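Local structure of hemopexin fold protein CP4 (Vigna unguiculata, 3OYO) at residues A20-V25 against G221-V225. The protein is of undetermined biochemical function, but is a calcium-containing seed protein built on the four-bladed beta-propeller fold of haemopexins. Residues are numbered along the deposited sequence; the frame is centred on the assembly and turned at random.
Sequences AKNKYV and GIFPV
With its CG placed beside the backbone N (chi1 -82°), Phe223 sends its ring out from the C-terminal tail to meet Ala20 and Val25, while Val225, having CG1 nearly opposite its own N (chi1 155°), turns that methyl toward the Ala20-Lys23 turn. The ring therefore bridges two points of one hairpin. Its CE1 lies 3.5 Å from Ala20 CB, an oblique approach. Its CE2 meets both methyls of Val25, CG1 at the ring edge, in plane, and CG2 obliquely, the latter at 3.9 Å. Val225 CG2 sits above the middle of the same ring, 3.8 Å from its plane, so the terminal valine folds over the phenylalanine, with Pro224, preceded by a cis peptide bond, between them.

Val225 continues the apolar surface: its CB is 4.0 Å from Ala20 CB. Its CG1 meets the methylene part of two lysines, reaching Lys21 CG at 3.9 Å. Lys23 CD lies 4.1 Å from Val225 CG1. The type II' turn that presents these groups is closed by backbone hydrogen bonds in both directions between Ala20 and Lys23. Leu42, on strand 37-44, also touches Val225.

This packing lays the end of the chain, which follows the last propeller blade, on the hairpin of strands 15-20 and 23-28 in the first, apparently across the seam where these two blades meet. Apolar contacts carry it, about 310 Å² being buried. Lys21 CE comes to 3.7 Å from Val225 O. The charge of Lys21 NZ, 4.2 Å from Val225 O and too far for a direct bond, may add a diffuse attraction to the carboxylate.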
ATOM      1  N   ALA A  20       9.995   4.231  -0.111  1.00  9.31           N
ATOM      2  CA  ALA A  20      10.245   5.414  -0.917  1.00 10.23           C
ATOM      3  C   ALA A  20      11.543   5.116  -1.679  1.00 10.26           C
ATOM      4  O   ALA A  20      12.595   4.807  -1.074  1.00  9.43           O
ATOM      5  CB  ALA A  20      10.377   6.683  -0.033  1.00  5.41           C
ATOM      6  N   LYS A  21      11.444   5.219  -3.007  1.00 11.24           N
ATOM      7  CA  LYS A  21      12.492   4.788  -3.962  1.00 11.40           C
ATOM      8  C   LYS A  21      12.890   3.369  -3.659  1.00 10.63           C
ATOM      9  O   LYS A  21      12.044   2.517  -3.456  1.00 10.16           O
ATOM     10  CB  LYS A  21      13.754   5.654  -3.829  1.00 17.53           C
ATOM     11  CG  LYS A  21      13.549   7.102  -3.551  1.00 19.75           C
ATOM     12  CD  LYS A  21      13.311   7.888  -4.800  1.00 23.91           C
ATOM     13  CE  LYS A  21      13.816   9.288  -4.501  1.00 25.28           C
ATOM     14  NZ  LYS A  21      13.027  10.346  -5.171  1.00 26.03           N
ATOM     15  N   ASN A  22      14.212   3.154  -3.562  1.00  8.66           N
ATOM     16  CA  ASN A  22      14.839   1.855  -3.257  1.00  7.91           C
ATOM     17  C   ASN A  22      15.053   1.582  -1.764  1.00  7.41           C
ATOM     18  O   ASN A  22      15.862   0.736  -1.403  1.00  6.07           O
ATOM     19  CB  ASN A  22      16.208   1.804  -4.012  1.00  8.15           C
ATOM     20  CG  ASN A  22      17.249   2.831  -3.468  1.00  9.56           C
ATOM     21  OD1 ASN A  22      16.913   3.764  -2.731  1.00  7.52           O
ATOM     22  ND2 ASN A  22      18.512   2.655  -3.871  1.00  8.58           N
ATOM     23  N   LYS A  23      14.338   2.316  -0.912  1.00 12.58           N
ATOM     24  CA  LYS A  23      14.515   2.237   0.537  1.00 13.03           C
ATOM     25  C   LYS A  23      13.168   2.149   1.296  1.00 13.15           C
ATOM     26  O   LYS A  23      12.085   2.359   0.732  1.00 13.21           O
ATOM     27  CB  LYS A  23      15.300   3.460   1.024  1.00 14.07           C
ATOM     28  CG  LYS A  23      16.675   3.564   0.432  1.00 14.30           C
ATOM     29  CD  LYS A  23      17.382   4.784   0.906  1.00 16.89           C
ATOM     30  CE  LYS A  23      18.369   5.243  -0.191  1.00 19.29           C
ATOM     31  NZ  LYS A  23      19.548   5.911   0.378  1.00 19.12           N
ATOM     32  N   TYR A  24      13.262   1.849   2.581  1.00  9.67           N
ATOM     33  CA  TYR A  24      12.078   1.723   3.442  1.00  9.24           C
ATOM     34  C   TYR A  24      12.427   1.886   4.948  1.00  9.54           C
ATOM     35  O   TYR A  24      13.615   1.871   5.374  1.00  9.82           O
ATOM     36  CB  TYR A  24      11.431   0.330   3.218  1.00  9.79           C
ATOM     37  CG  TYR A  24      12.114  -0.751   4.045  1.00  9.03           C
ATOM     38  CD1 TYR A  24      13.399  -1.215   3.703  1.00  8.85           C
ATOM     39  CD2 TYR A  24      11.511  -1.261   5.198  1.00 10.72           C
ATOM     40  CE1 TYR A  24      14.060  -2.164   4.491  1.00  9.87           C
ATOM     41  CE2 TYR A  24      12.175  -2.197   6.021  1.00  9.74           C
ATOM     42  CZ  TYR A  24      13.463  -2.647   5.646  1.00 12.25           C
ATOM     43  OH  TYR A  24      14.170  -3.555   6.422  1.00 10.82           O
ATOM     44  N   VAL A  25      11.373   1.992   5.758  1.00  9.94           N
ATOM     45  CA  VAL A  25      11.456   2.034   7.232  1.00 10.33           C
ATOM     46  C   VAL A  25      10.337   1.155   7.727  1.00 10.13           C
ATOM     47  O   VAL A  25       9.358   0.912   7.007  1.00  8.95           O
ATOM     48  CB  VAL A  25      11.306   3.475   7.808  1.00 14.89           C
ATOM     49  CG1 VAL A  25      12.475   4.347   7.341  1.00 16.37           C
ATOM     50  CG2 VAL A  25       9.973   4.124   7.397  1.00 16.11           C
ATOM     51  N   GLY A 221      13.228  14.850   8.671  1.00 20.74           N
ATOM     52  CA  GLY A 221      14.678  14.785   8.462  1.00 20.78           C
ATOM     53  C   GLY A 221      15.151  13.466   7.911  1.00 20.69           C
ATOM     54  O   GLY A 221      16.336  13.191   7.881  1.00 23.12           O
ATOM     55  N   ILE A 222      14.199  12.645   7.480  1.00 17.96           N
ATOM     56  CA  ILE A 222      14.466  11.329   6.938  1.00 17.43           C
ATOM     57  C   ILE A 222      13.691  11.235   5.648  1.00 17.41           C
ATOM     58  O   ILE A 222      14.219  10.767   4.637  1.00 17.62           O
ATOM     59  CB  ILE A 222      14.049  10.220   7.936  1.00 20.47           C
ATOM     60  CG1 ILE A 222      14.816  10.410   9.261  1.00 19.92           C
ATOM     61  CG2 ILE A 222      14.260   8.822   7.314  1.00 20.37           C
ATOM     62  CD1 ILE A 222      14.430   9.464  10.372  1.00 19.53           C
ATOM     63  N   PHE A 223      12.438  11.696   5.687  1.00 19.14           N
ATOM     64  CA  PHE A 223      11.586  11.780   4.515  1.00 19.49           C
ATOM     65  C   PHE A 223      11.451  13.264   4.212  1.00 20.05           C
ATOM     66  O   PHE A 223      11.420  14.061   5.128  1.00 22.69           O
ATOM     67  CB  PHE A 223      10.207  11.112   4.784  1.00 17.56           C
ATOM     68  CG  PHE A 223      10.223   9.618   4.620  1.00 14.70           C
ATOM     69  CD1 PHE A 223       9.728   9.026   3.457  1.00 13.90           C
ATOM     70  CD2 PHE A 223      10.785   8.813   5.585  1.00 14.40           C
ATOM     71  CE1 PHE A 223       9.760   7.620   3.289  1.00 14.19           C
ATOM     72  CE2 PHE A 223      10.853   7.411   5.417  1.00 14.57           C
ATOM     73  CZ  PHE A 223      10.335   6.824   4.236  1.00 12.76           C
ATOM     74  N   PRO A 224      11.417  13.658   2.925  1.00 21.70           N
ATOM     75  CA  PRO A 224      11.586  12.847   1.717  1.00 22.14           C
ATOM     76  C   PRO A 224      12.980  12.180   1.610  1.00 22.43           C
ATOM     77  O   PRO A 224      13.991  12.736   2.037  1.00 22.35           O
ATOM     78  CB  PRO A 224      11.364  13.852   0.578  1.00 24.95           C
ATOM     79  CG  PRO A 224      11.775  15.191   1.188  1.00 26.13           C
ATOM     80  CD  PRO A 224      11.233  15.089   2.608  1.00 25.03           C
ATOM     81  N   VAL A 225      12.995  10.987   1.037  1.00 20.81           N
ATOM     82  CA  VAL A 225      14.183  10.137   0.911  1.00 20.42           C
ATOM     83  C   VAL A 225      14.998  10.507  -0.315  1.00 20.88           C
ATOM     84  O   VAL A 225      14.488  11.068  -1.290  1.00 21.24           O
ATOM     85  CB  VAL A 225      13.750   8.660   0.824  1.00 20.15           C
ATOM     86  CG1 VAL A 225      14.793   7.810   0.108  1.00 18.47           C
ATOM     87  CG2 VAL A 225      13.428   8.115   2.235  1.00 17.96           C
ATOM     88  OXT VAL A 225      16.200  10.207  -0.337  1.00 21.52           O
TER